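Local coordinates for gamma-glutamyl phosphate reductase (Saccharomyces cerevisiae, PDB 1VLU), which catalyses the NADPH-dependent reduction of L-gamma-glutamyl phosphate to the gamma-semialdehyde of glutamate, with release of phosphate, the second step from glutamate toward proline, at residues A[204-216]-A[225-237]. Sequence-based numbering, arbitrary orientation.
Sequences LLDQDEYIDLVVP and KIKDTTKIPVLGH
Val-214 and Val-234 form a single parallel beta bridge: Val-214 N donates to Pro-233 O (2.8 Å), and Leu-235 N donates to Val-214 O (2.9 Å). Both bonds are nearly straight, the second at 173°. Ile-232 fills the bend of 204-216 ahead of the strand. Its CG1 lies against Asp-208 CB at 3.4 Å. CG2, anti to the backbone N of Ile-232, reaches Val-214 CG2 at 3.6 Å, the two side chains crossing at about a right angle. CD1 turns to the carbonyl oxygens of Leu-204 and Leu-205. Thr-230 closes the other end. Its OG1 donates to Leu-205 O (2.6 Å), in the carbonyl plane and on a lone pair. The same OG1 accepts from Ile-232 N, an ST turn. A water also donates to Leu-205 O and accepts from Lys-231 N. A valine in place of Thr-230 would probably leave Leu-205 O with the water but without its hydroxyl donor, and the turn without its acceptor. Ile-226 CG2 faces Val-214 CG1 and Leu-205 CD2, while its CD1 meets Pro-216 CB (3.8 Å). Pro-216 CG packs on Val-234 CG1. The contact thus joins strand 213-217 to the end of helix 220-228 and the chain after it. On its other side the strand pairs in parallel with strand 118-134, and Leu-204 and Ile-211 also touch Ile-156 of strand 154-158.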
loop_
_atom_site.group_PDB
_atom_site.type_symbol
_atom_site.label_atom_id
_atom_site.label_comp_id
_atom_site.label_asym_id
_atom_site.label_seq_id
_atom_site.Cartn_x
_atom_site.Cartn_y
_atom_site.Cartn_z
ATOM N N LEU A 204 -7.225 6.780 -10.595
ATOM C CA LEU A 204 -6.058 5.955 -10.961
ATOM C C LEU A 204 -4.993 5.880 -9.879
ATOM O O LEU A 204 -4.331 4.862 -9.741
ATOM C CB LEU A 204 -5.404 6.444 -12.256
ATOM C CG LEU A 204 -5.999 6.035 -13.597
ATOM C CD1 LEU A 204 -5.339 6.810 -14.748
ATOM C CD2 LEU A 204 -5.934 4.532 -13.830
ATOM N N LEU A 205 -4.816 6.969 -9.135
ATOM C CA LEU A 205 -3.913 7.020 -7.994
ATOM C C LEU A 205 -4.347 6.156 -6.798
ATOM O O LEU A 205 -3.554 5.932 -5.866
ATOM C CB LEU A 205 -3.688 8.466 -7.574
ATOM C CG LEU A 205 -2.732 9.262 -8.471
ATOM C CD1 LEU A 205 -2.797 10.756 -8.182
ATOM C CD2 LEU A 205 -1.301 8.752 -8.365
ATOM N N ASP A 206 -5.588 5.662 -6.838
ATOM C CA ASP A 206 -6.112 4.738 -5.835
ATOM C C ASP A 206 -5.909 3.256 -6.217
ATOM O O ASP A 206 -6.228 2.359 -5.425
ATOM C CB ASP A 206 -7.616 4.996 -5.605
ATOM C CG ASP A 206 -7.913 6.405 -5.080
ATOM O OD1 ASP A 206 -6.999 7.065 -4.529
ATOM O OD2 ASP A 206 -9.080 6.849 -5.217
ATOM N N GLN A 207 -5.378 2.993 -7.413
ATOM C CA GLN A 207 -5.298 1.620 -7.917
ATOM C C GLN A 207 -4.017 0.916 -7.533
ATOM O O GLN A 207 -3.412 0.276 -8.358
ATOM C CB GLN A 207 -5.480 1.572 -9.448
ATOM C CG GLN A 207 -6.764 2.244 -9.978
ATOM C CD GLN A 207 -7.988 1.773 -9.234
ATOM O OE1 GLN A 207 -8.160 0.571 -9.015
ATOM N NE2 GLN A 207 -8.836 2.715 -8.816
ATOM N N ASP A 208 -3.622 0.993 -6.272
ATOM C CA ASP A 208 -2.369 0.393 -5.853
ATOM C C ASP A 208 -2.337 -1.136 -5.765
ATOM O O ASP A 208 -1.268 -1.706 -5.524
ATOM C CB ASP A 208 -1.859 1.037 -4.574
ATOM C CG ASP A 208 -2.607 0.589 -3.351
ATOM O OD1 ASP A 208 -3.839 0.389 -3.426
ATOM O OD2 ASP A 208 -1.940 0.453 -2.303
ATOM N N GLU A 209 -3.471 -1.798 -5.993
ATOM C CA GLU A 209 -3.460 -3.256 -6.165
ATOM C C GLU A 209 -2.943 -3.645 -7.539
ATOM O O GLU A 209 -2.512 -4.773 -7.740
ATOM C CB GLU A 209 -4.851 -3.886 -5.990
ATOM C CG GLU A 209 -5.786 -3.154 -5.059
ATOM C CD GLU A 209 -6.685 -2.172 -5.809
ATOM O OE1 GLU A 209 -7.627 -2.639 -6.493
ATOM O OE2 GLU A 209 -6.455 -0.939 -5.708
ATOM N N TYR A 210 -3.025 -2.722 -8.495
ATOM C CA TYR A 210 -2.666 -3.009 -9.875
ATOM C C TYR A 210 -1.467 -2.204 -10.354
ATOM O O TYR A 210 -0.780 -2.636 -11.272
ATOM C CB TYR A 210 -3.837 -2.742 -10.807
ATOM C CG TYR A 210 -5.120 -3.470 -10.486
ATOM C CD1 TYR A 210 -5.207 -4.860 -10.581
ATOM C CD2 TYR A 210 -6.266 -2.757 -10.130
ATOM C CE1 TYR A 210 -6.408 -5.535 -10.289
ATOM C CE2 TYR A 210 -7.468 -3.409 -9.838
ATOM C CZ TYR A 210 -7.537 -4.796 -9.918
ATOM O OH TYR A 210 -8.735 -5.422 -9.636
ATOM N N ILE A 211 -1.241 -1.028 -9.762
ATOM C CA ILE A 211 -0.178 -0.126 -10.212
ATOM C C ILE A 211 0.947 -0.137 -9.224
ATOM O O ILE A 211 0.724 0.046 -8.024
ATOM C CB ILE A 211 -0.678 1.324 -10.472
ATOM C CG1 ILE A 211 -1.819 1.325 -11.494
ATOM C CG2 ILE A 211 0.479 2.255 -10.928
ATOM C CD1 ILE A 211 -2.541 2.691 -11.648
ATOM N N ASP A 212 2.158 -0.368 -9.738
ATOM C CA ASP A 212 3.351 -0.537 -8.926
ATOM C C ASP A 212 4.230 0.697 -8.761
ATOM O O ASP A 212 5.000 0.772 -7.806
ATOM C CB ASP A 212 4.188 -1.705 -9.485
ATOM C CG ASP A 212 3.361 -2.969 -9.668
ATOM O OD1 ASP A 212 3.049 -3.610 -8.632
ATOM O OD2 ASP A 212 2.985 -3.302 -10.824
ATOM N N LEU A 213 4.160 1.647 -9.684
ATOM C CA LEU A 213 5.022 2.816 -9.609
ATOM C C LEU A 213 4.397 3.982 -10.314
ATOM O O LEU A 213 3.857 3.818 -11.398
ATOM C CB LEU A 213 6.385 2.525 -10.249
ATOM C CG LEU A 213 7.545 3.502 -10.023
ATOM C CD1 LEU A 213 7.933 3.599 -8.543
ATOM C CD2 LEU A 213 8.766 3.077 -10.839
ATOM N N VAL A 214 4.496 5.161 -9.707
ATOM C CA VAL A 214 4.107 6.397 -10.344
ATOM C C VAL A 214 5.346 7.124 -10.771
ATOM O O VAL A 214 6.259 7.315 -9.963
ATOM C CB VAL A 214 3.345 7.366 -9.403
ATOM C CG1 VAL A 214 2.846 8.556 -10.207
ATOM C CG2 VAL A 214 2.200 6.676 -8.726
ATOM N N VAL A 215 5.374 7.553 -12.032
ATOM C CA VAL A 215 6.496 8.338 -12.540
ATOM C C VAL A 215 6.000 9.763 -12.826
ATOM O O VAL A 215 5.246 9.985 -13.775
ATOM C CB VAL A 215 7.132 7.659 -13.772
ATOM C CG1 VAL A 215 8.329 8.416 -14.227
ATOM C CG2 VAL A 215 7.505 6.196 -13.449
ATOM N N PRO A 216 6.339 10.726 -11.948
ATOM C CA PRO A 216 5.913 12.102 -12.217
ATOM C C PRO A 216 6.904 12.846 -13.103
ATOM O O PRO A 216 8.104 12.801 -12.863
ATOM C CB PRO A 216 5.843 12.724 -10.820
ATOM C CG PRO A 216 6.910 11.989 -10.043
ATOM C CD PRO A 216 7.065 10.613 -10.668
ATOM N N LYS A 225 1.170 16.934 -4.884
ATOM C CA LYS A 225 -0.223 16.537 -5.062
ATOM C C LYS A 225 -0.333 15.019 -5.184
ATOM O O LYS A 225 -1.167 14.407 -4.515
ATOM C CB LYS A 225 -0.838 17.244 -6.277
ATOM C CG LYS A 225 -2.363 17.263 -6.282
ATOM N N ILE A 226 0.507 14.427 -6.041
ATOM C CA ILE A 226 0.555 12.978 -6.238
ATOM C C ILE A 226 0.881 12.266 -4.928
ATOM O O ILE A 226 0.187 11.342 -4.546
ATOM C CB ILE A 226 1.576 12.567 -7.355
ATOM C CG1 ILE A 226 1.048 12.945 -8.744
ATOM C CG2 ILE A 226 1.899 11.046 -7.308
ATOM C CD1 ILE A 226 2.150 13.091 -9.803
ATOM N N LYS A 227 1.934 12.693 -4.240
ATOM C CA LYS A 227 2.291 12.097 -2.959
ATOM C C LYS A 227 1.141 12.060 -1.954
ATOM O O LYS A 227 0.958 11.065 -1.268
ATOM C CB LYS A 227 3.518 12.791 -2.362
ATOM C CG LYS A 227 4.745 11.914 -2.324
ATOM C CD LYS A 227 4.535 10.857 -1.243
ATOM C CE LYS A 227 5.537 9.750 -1.285
ATOM N NZ LYS A 227 4.986 8.643 -0.466
ATOM N N ASP A 228 0.342 13.123 -1.892
ATOM C CA ASP A 228 -0.765 13.180 -0.937
ATOM C C ASP A 228 -2.033 12.427 -1.356
ATOM O O ASP A 228 -2.955 12.255 -0.552
ATOM C CB ASP A 228 -1.099 14.631 -0.571
ATOM C CG ASP A 228 -0.264 15.151 0.592
ATOM O OD1 ASP A 228 0.607 14.410 1.105
ATOM O OD2 ASP A 228 -0.487 16.307 0.998
ATOM N N THR A 229 -2.072 11.952 -2.594
ATOM C CA THR A 229 -3.274 11.302 -3.101
ATOM C C THR A 229 -3.051 9.850 -3.489
ATOM O O THR A 229 -3.858 9.270 -4.233
ATOM C CB THR A 229 -3.846 12.051 -4.321
ATOM O OG1 THR A 229 -3.572 13.446 -4.199
ATOM C CG2 THR A 229 -5.362 11.846 -4.417
ATOM N N THR A 230 -1.966 9.258 -3.010
ATOM C CA THR A 230 -1.636 7.909 -3.455
ATOM C C THR A 230 -0.879 7.093 -2.440
ATOM O O THR A 230 -0.115 7.638 -1.652
ATOM C CB THR A 230 -0.854 7.900 -4.815
ATOM O OG1 THR A 230 -1.033 6.628 -5.440
ATOM C CG2 THR A 230 0.640 8.150 -4.619
ATOM N N LYS A 231 -1.091 5.777 -2.491
ATOM C CA LYS A 231 -0.276 4.810 -1.736
ATOM C C LYS A 231 0.718 4.039 -2.622
ATOM O O LYS A 231 1.561 3.318 -2.108
ATOM C CB LYS A 231 -1.179 3.818 -1.004
ATOM C CG LYS A 231 -2.050 4.450 0.067
ATOM C CD LYS A 231 -1.237 4.758 1.317
ATOM C CE LYS A 231 -0.758 3.491 1.990
ATOM N NZ LYS A 231 -0.059 3.845 3.252
ATOM N N ILE A 232 0.588 4.183 -3.946
ATOM C CA ILE A 232 1.538 3.653 -4.928
ATOM C C ILE A 232 2.861 4.378 -4.750
ATOM O O ILE A 232 2.867 5.606 -4.681
ATOM C CB ILE A 232 1.022 3.929 -6.365
ATOM C CG1 ILE A 232 -0.420 3.425 -6.534
ATOM C CG2 ILE A 232 1.935 3.312 -7.419
ATOM C CD1 ILE A 232 -1.176 4.064 -7.686
ATOM N N PRO A 233 3.990 3.638 -4.643
ATOM C CA PRO A 233 5.299 4.325 -4.620
ATOM C C PRO A 233 5.525 5.310 -5.786
ATOM O O PRO A 233 5.133 5.041 -6.933
ATOM C CB PRO A 233 6.329 3.185 -4.695
ATOM C CG PRO A 233 5.574 1.899 -4.579
ATOM C CD PRO A 233 4.102 2.173 -4.484
ATOM N N VAL A 234 6.170 6.435 -5.472
ATOM C CA VAL A 234 6.498 7.456 -6.432
ATOM C C VAL A 234 7.987 7.420 -6.721
ATOM O O VAL A 234 8.800 7.527 -5.801
ATOM C CB VAL A 234 6.100 8.848 -5.924
ATOM C CG1 VAL A 234 6.396 9.889 -6.982
ATOM C CG2 VAL A 234 4.600 8.890 -5.558
ATOM N N LEU A 235 8.341 7.280 -7.999
ATOM C CA LEU A 235 9.740 7.217 -8.400
ATOM C C LEU A 235 10.509 8.435 -7.926
ATOM O O LEU A 235 10.160 9.566 -8.252
ATOM C CB LEU A 235 9.875 7.078 -9.918
ATOM C CG LEU A 235 11.322 6.976 -10.421
ATOM C CD1 LEU A 235 11.985 5.654 -9.994
ATOM C CD2 LEU A 235 11.370 7.117 -11.903
ATOM N N GLY A 236 11.557 8.192 -7.154
ATOM C CA GLY A 236 12.431 9.257 -6.658
ATOM C C GLY A 236 11.922 9.976 -5.423
ATOM O O GLY A 236 12.475 10.986 -5.063
ATOM N N HIS A 237 10.875 9.463 -4.769
ATOM C CA HIS A 237 10.241 10.149 -3.628
ATOM C C HIS A 237 9.621 9.164 -2.662
ATOM O O HIS A 237 8.400 8.989 -2.654
ATOM C CB HIS A 237 9.151 11.138 -4.100
ATOM C CG HIS A 237 9.681 12.280 -4.910
ATOM N ND1 HIS A 237 9.634 12.301 -6.289
ATOM C CD2 HIS A 237 10.310 13.421 -4.537
ATOM C CE1 HIS A 237 10.196 13.413 -6.732
ATOM N NE2 HIS A 237 10.613 14.110 -5.688
HETATM O O HOH W 1 -3.224 4.217 -3.750
#